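Local coordinates for ferric iron-binding protein HitA (Pseudomonas aeruginosa PAO1, PDB 6IWF) that binds ferric iron and, as a member of the bacterial solute-binding proteins, probably hands it on for uptake into the cell, at residues 65-70 against 292-297; 103-108 against 212-217; 132-137 against 164-169; 182-187 against 206-211; 227-232 against 243-248. One frame throughout, in Å; residues are numbered along the deposited sequence.

From the N terminus, the segment 65-70 opens the widest loop, which contact 1 closes only at 292-297, so all the others nest inside it. Contact 2 opens next at 103-108. Before it closes at 212-217, two shorter loops open and close in series: contact 3 (132-137 to 164-169) and contact 4 (182-187 to 206-211). Contact 5 (227-232 to 243-248) follows contact 2, and no two loops cross. Contacts 2, 3 and 4 lie in one lobe; contact 5 lies in the other, about 35 Å from contact 4 between centres. Leu-65 and Gly-228 join contacts 1 and 5, and contact 1 reaches across between the lobes.

Contact 1 of 5, residues 65-70 against 292-297; sequences LIRLAS and LGEASE
Arg-67 and Glu-294 bring the two backbones to 6.1 Å, measured between their CA atoms, where helix 63-70 meets a type II' beta turn spanning Leu-292 to Ala-295. The turn links helix 289-292 to helix 296-305 in this two-lobed solute-binding fold. It closes with Ala-295 N donating to Leu-292 O at 3.1 Å. Gly-293, with phi 61° and psi -143°, takes the positive-phi corner, and Ala-295 is the N-cap of the following helix. Because helix 63-70 packs on strand 56-59 while Ala-295 packs on helix 141-154, the contact spans the two lobes at the surface.

Ile-66 points at the turn. Its CD1 lies 3.6 Å from Gly-293 O, and its CG2, the branch anti to the backbone N, meets Glu-294 CG at 3.9 Å. From the turn the extended Glu-294 chain runs back over the helix, and its CD settles 3.6 Å from Arg-67 CA. The carboxylate thus lies against backbone and aliphatic carbon. Arg-67 leads its guanidinium away toward helix 38-48, where NH1 makes a weak hydrogen bond with Ser-43 OG. The separation of 5.5 Å between Arg-67 NE and Glu-294 OE2 means that the opposite charges are near without touching. What does touch OE2 of Glu-294 is the aliphatic base of the arginine, its CB at 3.6 Å.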
# COMPACT_ATOMS: atom_id res chain seq x y z
N LEU A 65 7.79 4.82 -6.54
CA LEU A 65 7.47 5.88 -7.49
C LEU A 65 8.26 7.13 -7.19
O LEU A 65 8.73 7.82 -8.11
CB LEU A 65 5.97 6.18 -7.47
CG LEU A 65 5.05 5.01 -7.80
CD1 LEU A 65 3.59 5.41 -7.53
CD2 LEU A 65 5.24 4.61 -9.24
N ILE A 66 8.41 7.47 -5.90
CA ILE A 66 9.22 8.62 -5.53
C ILE A 66 10.65 8.41 -5.97
O ILE A 66 11.30 9.33 -6.48
CB ILE A 66 9.09 8.90 -4.02
CG1 ILE A 66 7.67 9.39 -3.70
CG2 ILE A 66 10.12 9.93 -3.56
CD1 ILE A 66 7.34 9.39 -2.24
N ARG A 67 11.14 7.16 -5.86
CA ARG A 67 12.50 6.83 -6.31
C ARG A 67 12.64 7.03 -7.81
O ARG A 67 13.55 7.73 -8.27
CB ARG A 67 12.84 5.37 -5.93
CG ARG A 67 14.15 4.82 -6.52
CD ARG A 67 14.20 3.28 -6.48
NE ARG A 67 15.39 2.75 -7.16
CZ ARG A 67 15.56 1.47 -7.50
NH1 ARG A 67 14.63 0.57 -7.23
NH2 ARG A 67 16.68 1.09 -8.11
N LEU A 68 11.73 6.44 -8.60
CA LEU A 68 11.80 6.55 -10.05
C LEU A 68 11.57 7.98 -10.52
O LEU A 68 12.14 8.40 -11.54
CB LEU A 68 10.78 5.61 -10.69
CG LEU A 68 11.05 4.11 -10.54
CD1 LEU A 68 10.05 3.34 -11.36
CD2 LEU A 68 12.44 3.76 -10.98
N ALA A 69 10.69 8.71 -9.83
CA ALA A 69 10.47 10.11 -10.19
C ALA A 69 11.73 10.93 -9.98
O ALA A 69 12.09 11.77 -10.82
CB ALA A 69 9.32 10.69 -9.37
N SER A 70 12.40 10.72 -8.85
CA SER A 70 13.65 11.43 -8.58
C SER A 70 14.69 11.16 -9.65
O SER A 70 15.49 12.05 -9.97
CB SER A 70 14.21 11.03 -7.21
OG SER A 70 13.36 11.44 -6.16
N LEU A 292 6.77 10.54 3.70
CA LEU A 292 7.43 9.25 3.85
C LEU A 292 8.57 9.07 2.86
O LEU A 292 9.55 8.37 3.16
CB LEU A 292 6.42 8.12 3.70
CG LEU A 292 5.15 8.20 4.55
CD1 LEU A 292 4.10 7.17 4.10
CD2 LEU A 292 5.50 7.98 6.00
N GLY A 293 8.46 9.66 1.67
CA GLY A 293 9.54 9.61 0.71
C GLY A 293 9.89 8.19 0.29
O GLY A 293 9.01 7.32 0.15
N GLU A 294 11.18 7.94 0.09
CA GLU A 294 11.65 6.61 -0.26
C GLU A 294 11.82 5.71 0.96
O GLU A 294 12.19 4.54 0.81
CB GLU A 294 12.98 6.70 -1.04
CG GLU A 294 12.81 7.36 -2.42
CD GLU A 294 14.12 7.63 -3.14
OE1 GLU A 294 14.34 8.79 -3.59
OE2 GLU A 294 14.93 6.69 -3.28
N ALA A 295 11.53 6.23 2.15
CA ALA A 295 11.66 5.46 3.39
C ALA A 295 13.08 4.94 3.59
O ALA A 295 13.28 3.84 4.11
CB ALA A 295 10.65 4.31 3.45
N SER A 296 14.08 5.73 3.19
CA SER A 296 15.47 5.27 3.24
C SER A 296 15.97 5.09 4.67
O SER A 296 16.67 4.12 4.98
CB SER A 296 16.37 6.24 2.48
OG SER A 296 16.06 6.21 1.10
N GLU A 297 15.63 6.04 5.56
CA GLU A 297 16.05 5.91 6.95
C GLU A 297 15.39 4.70 7.60
O GLU A 297 16.02 3.99 8.39
CB GLU A 297 15.72 7.20 7.70
CG GLU A 297 16.50 7.44 8.98
CD GLU A 297 16.25 8.83 9.56
OE1 GLU A 297 16.56 9.06 10.75
OE2 GLU A 297 15.73 9.71 8.82

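Contact 2 of 5, residues 103-108 against 212-217; sequences TRVLAY and LHYFGN
Leu-106 and His-213 form the hydrogen-bonded pair of a short antiparallel ladder between strands 97-108 and 211-213. Leu-106 N donates to His-213 O at 2.9 Å, nearly straight at 172° and in the carbonyl plane. The return bond, His-213 N to Leu-106 O, is 2.8 Å long, its donor tilted 30° from that carbonyl's plane. Ala-107 and Leu-212 follow as a non-hydrogen-bonded pair. In the other direction the ladder opens: a water accepts from Phe-215 N and donates to Arg-104 O, bridging where a direct bond between these two atoms would fall in a continued ladder.

The packing divides between the two faces of the sheet. On the face of Ala-107 and Leu-212, Val-105 spreads its two methyls: CG2 meets Leu-212 CD2 at 3.9 Å, while CG1 presses against Tyr-214 CE2 at 3.4 Å. Thr-103 CG2 reaches the same tyrosine ring at its edge. On the other face Leu-106 CB meets Phe-215 CE2 at 4.0 Å, and His-213 CD2 lies over one face of the phenylalanine ring, toward its rim. Tyr-108 comes in from the end of the strand, its hydroxyl hydrogen-bonded to Arg-211. A chi1 of 71° swings its ring toward 212-213, placing Tyr-108 CE1 3.9 Å from His-213 CB, with His-213 N at the ring edge, in plane.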
# COMPACT_ATOMS: atom_id res chain seq x y z
N THR A 103 -5.27 1.60 4.88
CA THR A 103 -4.90 2.00 6.23
C THR A 103 -4.36 0.82 7.02
O THR A 103 -4.83 -0.31 6.88
CB THR A 103 -6.11 2.64 6.98
OG1 THR A 103 -5.70 3.10 8.28
CG2 THR A 103 -7.29 1.68 7.14
N ARG A 104 -3.38 1.10 7.87
CA ARG A 104 -2.92 0.10 8.82
C ARG A 104 -3.99 -0.12 9.89
O ARG A 104 -4.71 0.81 10.28
CB ARG A 104 -1.60 0.52 9.47
CG ARG A 104 -0.50 0.84 8.46
CD ARG A 104 0.08 -0.41 7.89
NE ARG A 104 0.79 -1.22 8.88
CZ ARG A 104 1.30 -2.40 8.58
NH1 ARG A 104 1.18 -2.87 7.34
NH2 ARG A 104 1.94 -3.12 9.49
N VAL A 105 -4.09 -1.36 10.36
CA VAL A 105 -5.04 -1.74 11.39
C VAL A 105 -4.36 -2.73 12.33
O VAL A 105 -3.22 -3.15 12.10
CB VAL A 105 -6.33 -2.36 10.80
CG1 VAL A 105 -7.04 -1.35 9.92
CG2 VAL A 105 -6.00 -3.63 10.02
N LEU A 106 -5.07 -3.10 13.39
CA LEU A 106 -4.69 -4.19 14.28
C LEU A 106 -5.77 -5.27 14.16
O LEU A 106 -6.88 -5.09 14.68
CB LEU A 106 -4.52 -3.69 15.72
CG LEU A 106 -4.06 -4.73 16.75
CD1 LEU A 106 -2.59 -5.09 16.55
CD2 LEU A 106 -4.27 -4.16 18.14
N ALA A 107 -5.49 -6.37 13.47
CA ALA A 107 -6.44 -7.48 13.46
C ALA A 107 -6.30 -8.23 14.78
O ALA A 107 -5.20 -8.37 15.31
CB ALA A 107 -6.19 -8.41 12.28
N TYR A 108 -7.43 -8.66 15.35
CA TYR A 108 -7.36 -9.35 16.63
C TYR A 108 -8.45 -10.41 16.71
O TYR A 108 -9.47 -10.33 16.02
CB TYR A 108 -7.45 -8.38 17.82
CG TYR A 108 -8.82 -7.76 18.04
CD1 TYR A 108 -9.25 -6.70 17.25
CD2 TYR A 108 -9.66 -8.21 19.05
CE1 TYR A 108 -10.50 -6.11 17.44
CE2 TYR A 108 -10.93 -7.63 19.25
CZ TYR A 108 -11.33 -6.58 18.44
OH TYR A 108 -12.58 -5.99 18.61
N LEU A 212 -11.27 -6.15 13.26
CA LEU A 212 -10.29 -5.10 13.02
C LEU A 212 -10.42 -4.04 14.09
O LEU A 212 -11.53 -3.55 14.37
CB LEU A 212 -10.46 -4.48 11.64
CG LEU A 212 -10.14 -5.42 10.48
CD1 LEU A 212 -10.03 -4.62 9.18
CD2 LEU A 212 -8.86 -6.20 10.74
N HIS A 213 -9.29 -3.67 14.67
CA HIS A 213 -9.19 -2.53 15.56
C HIS A 213 -8.48 -1.40 14.83
O HIS A 213 -7.44 -1.61 14.21
CB HIS A 213 -8.42 -2.90 16.82
CG HIS A 213 -8.23 -1.75 17.75
ND1 HIS A 213 -9.27 -1.18 18.45
CD2 HIS A 213 -7.13 -1.03 18.07
CE1 HIS A 213 -8.81 -0.18 19.18
NE2 HIS A 213 -7.51 -0.07 18.97
N TYR A 214 -9.04 -0.20 14.92
CA TYR A 214 -8.43 0.99 14.34
C TYR A 214 -7.86 1.82 15.47
O TYR A 214 -8.58 2.20 16.40
CB TYR A 214 -9.46 1.79 13.53
CG TYR A 214 -9.90 1.05 12.31
CD1 TYR A 214 -10.85 0.03 12.40
CD2 TYR A 214 -9.36 1.34 11.07
CE1 TYR A 214 -11.24 -0.66 11.28
CE2 TYR A 214 -9.75 0.66 9.95
CZ TYR A 214 -10.68 -0.34 10.06
OH TYR A 214 -11.05 -1.02 8.92
N PHE A 215 -6.56 2.11 15.39
CA PHE A 215 -5.92 2.88 16.45
C PHE A 215 -6.46 4.31 16.50
O PHE A 215 -6.67 4.86 17.59
CB PHE A 215 -4.40 2.91 16.24
CG PHE A 215 -3.68 1.65 16.67
CD1 PHE A 215 -3.60 1.29 18.01
CD2 PHE A 215 -3.06 0.85 15.72
CE1 PHE A 215 -2.92 0.13 18.40
CE2 PHE A 215 -2.39 -0.31 16.11
CZ PHE A 215 -2.31 -0.66 17.44
N GLY A 216 -6.71 4.90 15.34
CA GLY A 216 -7.15 6.29 15.27
C GLY A 216 -6.23 7.25 15.98
O GLY A 216 -5.03 6.97 16.13
N ASN A 217 -6.77 8.40 16.41
CA ASN A 217 -6.10 9.34 17.31
C ASN A 217 -4.73 9.80 16.81
O ASN A 217 -3.86 10.17 17.61
CB ASN A 217 -5.97 8.75 18.72
CG ASN A 217 -5.86 9.81 19.78
OD1 ASN A 217 -6.56 10.82 19.73
ND2 ASN A 217 -4.97 9.60 20.75
O HOH W 1 -5.39 1.76 12.84

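Contact 3 of 5, residues 132-137 against 164-169; sequences GRFGFV and TGLKAF
Leu-166 faces Phe-134 and Phe-136 in the beta-alpha-beta crossover that leaves strand 134-136, passes through helices 141-154 and 156-169, and returns as the parallel neighbour strand 171-172. The axes of the short segments, strand 134-136 and helix 164-169, approach to 10.0 Å. Leu-166 CB comes 4.1 Å from Phe-136 CZ. Its CG sits at the edge of the Phe-134 ring, in plane, 3.9 Å from Phe-134 CE2, and CD1, somewhat off that plane, comes 4.1 Å from Phe-134 CZ. CD2 turns the other way, over one face of Phe-136, where a CH-pi contact places it 4.2 Å from the ring centroid and 19° off the normal. This fork, one ring met by its edge and the other by its face, goes with a chi1 of -101°, displaced from a staggered value. Phe-136 also meets the ring of Phe-143.

Where the helix ends, the backbone takes over: Gly-132 N donates to Phe-169 O at 3.0 Å, almost straight. A water donates to the same oxygen, so two donors hold that carbonyl; the water's other hydrogen goes to Phe-134 O, the water oxygen lying 2.6 Å from it.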
# COMPACT_ATOMS: atom_id res chain seq x y z
N GLY A 132 4.95 -12.36 22.25
CA GLY A 132 4.27 -13.55 21.77
C GLY A 132 2.82 -13.36 21.40
O GLY A 132 2.19 -14.30 20.89
N ARG A 133 2.26 -12.17 21.62
CA ARG A 133 0.84 -11.94 21.41
C ARG A 133 0.51 -11.31 20.07
O ARG A 133 -0.68 -11.18 19.75
CB ARG A 133 0.27 -11.05 22.53
CG ARG A 133 0.42 -11.66 23.92
CD ARG A 133 -0.54 -11.04 24.91
NE ARG A 133 -1.91 -11.50 24.69
CZ ARG A 133 -2.95 -11.13 25.43
NH1 ARG A 133 -2.78 -10.28 26.45
NH2 ARG A 133 -4.15 -11.62 25.16
N PHE A 134 1.50 -10.91 19.28
CA PHE A 134 1.19 -10.24 18.02
C PHE A 134 2.15 -10.64 16.93
O PHE A 134 3.33 -10.92 17.17
CB PHE A 134 1.19 -8.71 18.14
CG PHE A 134 2.53 -8.09 18.41
CD1 PHE A 134 3.06 -8.08 19.69
CD2 PHE A 134 3.23 -7.46 17.38
CE1 PHE A 134 4.29 -7.47 19.94
CE2 PHE A 134 4.47 -6.86 17.63
CZ PHE A 134 4.99 -6.87 18.92
N GLY A 135 1.62 -10.66 15.72
CA GLY A 135 2.39 -10.94 14.53
C GLY A 135 2.62 -9.67 13.73
O GLY A 135 1.82 -8.73 13.79
N PHE A 136 3.71 -9.66 12.97
CA PHE A 136 3.95 -8.62 12.00
C PHE A 136 4.83 -9.19 10.89
O PHE A 136 5.41 -10.27 11.04
CB PHE A 136 4.58 -7.37 12.63
CG PHE A 136 6.01 -7.53 13.11
CD1 PHE A 136 6.35 -8.43 14.11
CD2 PHE A 136 7.01 -6.72 12.60
CE1 PHE A 136 7.66 -8.54 14.57
CE2 PHE A 136 8.33 -6.81 13.05
CZ PHE A 136 8.65 -7.72 14.04
N VAL A 137 4.90 -8.46 9.79
CA VAL A 137 5.61 -8.87 8.58
C VAL A 137 6.69 -7.85 8.27
O VAL A 137 6.46 -6.90 7.50
CB VAL A 137 4.66 -9.02 7.38
CG1 VAL A 137 5.42 -9.57 6.17
CG2 VAL A 137 3.46 -9.92 7.75
N THR A 164 13.42 -2.23 18.26
CA THR A 164 14.15 -3.20 19.07
C THR A 164 13.18 -4.06 19.88
O THR A 164 13.32 -5.29 19.93
CB THR A 164 15.12 -2.48 20.00
OG1 THR A 164 16.12 -1.83 19.22
CG2 THR A 164 15.79 -3.46 20.96
N GLY A 165 12.18 -3.43 20.49
CA GLY A 165 11.16 -4.20 21.19
C GLY A 165 10.41 -5.14 20.27
O GLY A 165 10.13 -6.28 20.63
N LEU A 166 10.07 -4.69 19.05
CA LEU A 166 9.40 -5.60 18.12
C LEU A 166 10.29 -6.78 17.75
O LEU A 166 9.80 -7.91 17.63
CB LEU A 166 8.94 -4.84 16.88
CG LEU A 166 7.45 -4.49 16.88
CD1 LEU A 166 7.11 -3.53 18.02
CD2 LEU A 166 7.07 -3.88 15.52
N LYS A 167 11.59 -6.55 17.57
CA LYS A 167 12.50 -7.68 17.32
C LYS A 167 12.52 -8.65 18.50
O LYS A 167 12.57 -9.88 18.31
CB LYS A 167 13.91 -7.16 17.03
CG LYS A 167 14.99 -8.26 16.95
CD LYS A 167 15.07 -8.87 15.56
CE LYS A 167 16.31 -9.76 15.39
NZ LYS A 167 17.59 -9.07 15.74
N ALA A 168 12.48 -8.11 19.73
CA ALA A 168 12.54 -8.94 20.94
C ALA A 168 11.26 -9.75 21.13
O ALA A 168 11.30 -10.92 21.56
CB ALA A 168 12.77 -8.06 22.16
N PHE A 169 10.10 -9.15 20.84
CA PHE A 169 8.84 -9.64 21.37
C PHE A 169 7.80 -10.02 20.32
O PHE A 169 6.87 -10.78 20.64
CB PHE A 169 8.23 -8.60 22.32
CG PHE A 169 9.14 -8.22 23.46
CD1 PHE A 169 9.78 -9.19 24.20
CD2 PHE A 169 9.36 -6.88 23.78
CE1 PHE A 169 10.63 -8.84 25.24
CE2 PHE A 169 10.20 -6.52 24.82
CZ PHE A 169 10.84 -7.51 25.56
O HOH W 2 4.53 -11.78 19.34

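Contact 4 of 5, residues 182-187 against 206-211; sequences AVENGE and GELNSR
Glu-184, in the last turn of helix 176-184 where a Schellman motif ends it, reaches across to Asn-209 and Ser-210, in the connection between helix 196-205 and strand 211-213. The motif has Glu-187 N bonded to Ala-182 O and Gly-186 N to Val-183 O, with Gly-186 in the positive-phi position. In Glu-184, CG stands anti to the backbone N, and a bend at chi2 (67°) brings the carboxylate up to the backbone amides of the loop.

Its two oxygens take successive amides. OE2 of Glu-184 accepts from Asn-209 N at 2.7 Å through its syn lone pair, the N-H pointing almost straight at it. OE1 accepts from Ser-210 N at 2.8 Å, also on the syn side but 29° out of the carboxylate plane. Ser-210 OG donates to the same OE1, nearly in line with its C-O bond. Three donors thus fix the rotation of a buried carboxylate, and they would favour its ionised form.

Carbon atoms of Leu-208 pack against this group. The leucine crosses it at about a right angle, its CD2 3.6 Å from Glu-184 CD; Leu-201 and Lys-205 of helix 196-205 also touch the glutamate. The Asn-209 amide lies nearly parallel to the carboxylate, their planes 10° apart. Beside them, one helical position earlier, Val-183 CG1 meets Ser-210 CB at 4.0 Å.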
# COMPACT_ATOMS: atom_id res chain seq x y z
N ALA A 182 -3.45 -16.56 10.70
CA ALA A 182 -3.03 -16.99 12.03
C ALA A 182 -3.86 -16.34 13.12
O ALA A 182 -4.18 -16.97 14.14
CB ALA A 182 -1.54 -16.69 12.25
N VAL A 183 -4.24 -15.07 12.95
CA VAL A 183 -5.18 -14.45 13.89
C VAL A 183 -6.53 -15.13 13.80
O VAL A 183 -7.15 -15.46 14.82
CB VAL A 183 -5.31 -12.94 13.63
CG1 VAL A 183 -6.36 -12.33 14.57
CG2 VAL A 183 -3.97 -12.25 13.80
N GLU A 184 -7.02 -15.33 12.58
CA GLU A 184 -8.34 -15.92 12.38
C GLU A 184 -8.41 -17.33 12.95
O GLU A 184 -9.46 -17.74 13.46
CB GLU A 184 -8.69 -15.92 10.89
CG GLU A 184 -10.00 -16.61 10.56
CD GLU A 184 -11.20 -15.87 11.11
OE1 GLU A 184 -11.08 -14.64 11.37
OE2 GLU A 184 -12.27 -16.49 11.28
N ASN A 185 -7.31 -18.08 12.88
CA ASN A 185 -7.25 -19.47 13.32
C ASN A 185 -6.76 -19.64 14.75
O ASN A 185 -6.50 -20.77 15.18
CB ASN A 185 -6.35 -20.28 12.38
CG ASN A 185 -6.99 -20.51 11.03
OD1 ASN A 185 -8.22 -20.60 10.91
ND2 ASN A 185 -6.16 -20.63 9.99
N GLY A 186 -6.62 -18.55 15.50
CA GLY A 186 -6.28 -18.65 16.90
C GLY A 186 -4.84 -18.98 17.20
O GLY A 186 -4.53 -19.41 18.31
N GLU A 187 -3.93 -18.78 16.25
CA GLU A 187 -2.53 -19.08 16.50
C GLU A 187 -1.79 -17.91 17.14
O GLU A 187 -0.81 -18.12 17.87
CB GLU A 187 -1.84 -19.47 15.20
CG GLU A 187 -2.32 -20.80 14.65
CD GLU A 187 -2.32 -20.81 13.14
OE1 GLU A 187 -3.24 -21.41 12.55
OE2 GLU A 187 -1.38 -20.21 12.56
N GLY A 206 -16.64 -16.11 4.17
CA GLY A 206 -18.00 -15.74 4.48
C GLY A 206 -18.15 -14.90 5.74
O GLY A 206 -18.47 -13.71 5.67
N GLU A 207 -17.91 -15.52 6.89
CA GLU A 207 -17.96 -14.84 8.18
C GLU A 207 -16.67 -15.14 8.92
O GLU A 207 -16.16 -16.26 8.87
CB GLU A 207 -19.16 -15.29 9.01
CG GLU A 207 -20.47 -14.66 8.57
CD GLU A 207 -20.37 -13.15 8.42
OE1 GLU A 207 -19.89 -12.48 9.37
OE2 GLU A 207 -20.78 -12.62 7.36
N LEU A 208 -16.13 -14.13 9.60
CA LEU A 208 -14.85 -14.27 10.29
C LEU A 208 -15.01 -14.20 11.80
O LEU A 208 -15.92 -13.54 12.33
CB LEU A 208 -13.85 -13.19 9.85
CG LEU A 208 -13.33 -13.29 8.41
CD1 LEU A 208 -12.21 -12.28 8.18
CD2 LEU A 208 -12.85 -14.71 8.09
N ASN A 209 -14.10 -14.89 12.50
CA ASN A 209 -13.96 -14.73 13.94
C ASN A 209 -13.19 -13.46 14.29
O ASN A 209 -13.54 -12.76 15.25
CB ASN A 209 -13.22 -15.95 14.52
CG ASN A 209 -14.08 -17.18 14.58
OD1 ASN A 209 -15.29 -17.09 14.82
ND2 ASN A 209 -13.48 -18.35 14.36
N SER A 210 -12.16 -13.16 13.52
CA SER A 210 -11.30 -12.03 13.81
C SER A 210 -12.01 -10.71 13.51
O SER A 210 -12.97 -10.65 12.73
CB SER A 210 -10.00 -12.14 13.02
OG SER A 210 -10.25 -11.96 11.63
N ARG A 211 -11.53 -9.65 14.14
CA ARG A 211 -12.08 -8.32 13.94
C ARG A 211 -10.93 -7.34 13.73
O ARG A 211 -9.76 -7.66 13.98
CB ARG A 211 -12.96 -7.90 15.13
CG ARG A 211 -14.15 -8.86 15.37
CD ARG A 211 -15.20 -8.32 16.34
NE ARG A 211 -14.63 -7.80 17.58
CZ ARG A 211 -15.24 -7.84 18.77
NH1 ARG A 211 -14.62 -7.34 19.84
NH2 ARG A 211 -16.45 -8.38 18.90

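Contact 5 of 5, residues 227-232 against 243-248; sequences SGAAVL and QFVAFM
Val-245 is the main bump on the helix side; it comes in over the backbone of Ala-230, whose own CB points away, between Ala-229 and Val-231. The CA atoms of Val-245 and Ala-229 stand 6.8 Å apart, the nearest backbone pair between strand 227-231 and helix 243-248. The segment axes approach to 8.5 Å and run nearly antiparallel, at 160°, as suits a helix laid back along the strand that leads to it.

Val-245 CG2, the branch beside its backbone N, does the filling. It lies 4.2 Å from Ala-230 C and butts against Val-231 CG2 at 3.7 Å. Ala-229 CB is a looser neighbour of the same methyl, at 4.5 Å. One helical turn on, Met-248 also reaches Ala-229: its SD rests 3.7 Å from Ala-229 CB, and the bend at chi3 (76°) brings CE round to 4.1 Å from that CB. Both valine and methionine thus meet the alanine methyl from the helix side, a purely apolar fit.

The strand lies between two layers. Ala-230 CB, on the side away from this helix, meets Leu-65 of helix 63-70. On the near side Val-245 also rests on Val-56 and Ile-97 of the flanking strands 56-59 and 97-108, while Phe-244 meets Phe-23 of helix 13-27 edge-to-face, so that helix 238-248 packs against both the sheet and its helical neighbour.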
# COMPACT_ATOMS: atom_id res chain seq x y z
N SER A 227 -1.39 3.50 -3.02
CA SER A 227 -0.84 2.85 -4.20
C SER A 227 -0.86 3.85 -5.34
O SER A 227 -1.67 4.78 -5.36
CB SER A 227 -1.65 1.62 -4.60
OG SER A 227 -2.89 2.01 -5.16
N GLY A 228 0.02 3.65 -6.31
CA GLY A 228 0.12 4.66 -7.35
C GLY A 228 0.48 4.10 -8.71
O GLY A 228 0.78 2.91 -8.87
N ALA A 229 0.45 4.99 -9.69
CA ALA A 229 0.74 4.58 -11.05
C ALA A 229 1.45 5.71 -11.78
O ALA A 229 1.37 6.88 -11.40
CB ALA A 229 -0.52 4.19 -11.82
N ALA A 230 2.13 5.34 -12.86
CA ALA A 230 2.94 6.30 -13.59
C ALA A 230 3.15 5.80 -15.00
O ALA A 230 3.10 4.59 -15.26
CB ALA A 230 4.30 6.52 -12.90
N VAL A 231 3.37 6.74 -15.91
CA VAL A 231 3.79 6.48 -17.29
C VAL A 231 5.31 6.58 -17.37
O VAL A 231 5.89 7.54 -16.86
CB VAL A 231 3.14 7.49 -18.24
CG1 VAL A 231 3.69 7.33 -19.67
CG2 VAL A 231 1.62 7.33 -18.21
N LEU A 232 5.95 5.62 -18.04
CA LEU A 232 7.40 5.67 -18.17
C LEU A 232 7.79 6.68 -19.24
O LEU A 232 7.18 6.74 -20.31
CB LEU A 232 7.97 4.29 -18.51
CG LEU A 232 8.14 3.28 -17.38
CD1 LEU A 232 8.98 3.89 -16.25
CD2 LEU A 232 6.81 2.77 -16.84
N GLN A 243 -3.50 7.55 -21.54
CA GLN A 243 -4.89 7.13 -21.53
C GLN A 243 -5.14 6.06 -20.48
O GLN A 243 -6.18 6.06 -19.80
CB GLN A 243 -5.27 6.62 -22.92
CG GLN A 243 -6.71 6.29 -23.13
CD GLN A 243 -6.97 5.96 -24.58
OE1 GLN A 243 -6.19 6.32 -25.46
NE2 GLN A 243 -8.08 5.27 -24.85
N PHE A 244 -4.21 5.12 -20.36
CA PHE A 244 -4.37 4.04 -19.39
C PHE A 244 -4.41 4.56 -17.96
O PHE A 244 -5.28 4.17 -17.17
CB PHE A 244 -3.25 3.01 -19.56
CG PHE A 244 -3.41 1.82 -18.68
CD1 PHE A 244 -2.91 1.81 -17.38
CD2 PHE A 244 -4.10 0.70 -19.13
CE1 PHE A 244 -3.09 0.71 -16.55
CE2 PHE A 244 -4.28 -0.40 -18.31
CZ PHE A 244 -3.76 -0.40 -17.03
N VAL A 245 -3.46 5.43 -17.59
CA VAL A 245 -3.43 5.93 -16.22
C VAL A 245 -4.67 6.77 -15.94
O VAL A 245 -5.28 6.67 -14.87
CB VAL A 245 -2.13 6.71 -15.93
CG1 VAL A 245 -2.21 7.35 -14.56
CG2 VAL A 245 -0.95 5.77 -15.97
N ALA A 246 -5.11 7.57 -16.92
CA ALA A 246 -6.35 8.30 -16.77
C ALA A 246 -7.53 7.36 -16.55
O ALA A 246 -8.42 7.64 -15.73
CB ALA A 246 -6.58 9.20 -17.99
N PHE A 247 -7.55 6.22 -17.25
CA PHE A 247 -8.65 5.28 -17.09
C PHE A 247 -8.64 4.63 -15.72
O PHE A 247 -9.70 4.29 -15.18
CB PHE A 247 -8.61 4.24 -18.22
CG PHE A 247 -9.67 3.20 -18.12
CD1 PHE A 247 -10.96 3.46 -18.55
CD2 PHE A 247 -9.38 1.95 -17.59
CE1 PHE A 247 -11.94 2.50 -18.44
CE2 PHE A 247 -10.36 0.98 -17.49
CZ PHE A 247 -11.65 1.26 -17.93
N MET A 248 -7.46 4.49 -15.11
CA MET A 248 -7.40 3.93 -13.76
C MET A 248 -8.15 4.80 -12.77
O MET A 248 -8.60 4.30 -11.73
CB MET A 248 -5.94 3.76 -13.32
CG MET A 248 -5.13 2.86 -14.22
SD MET A 248 -3.44 2.76 -13.59
CE MET A 248 -3.70 1.63 -12.21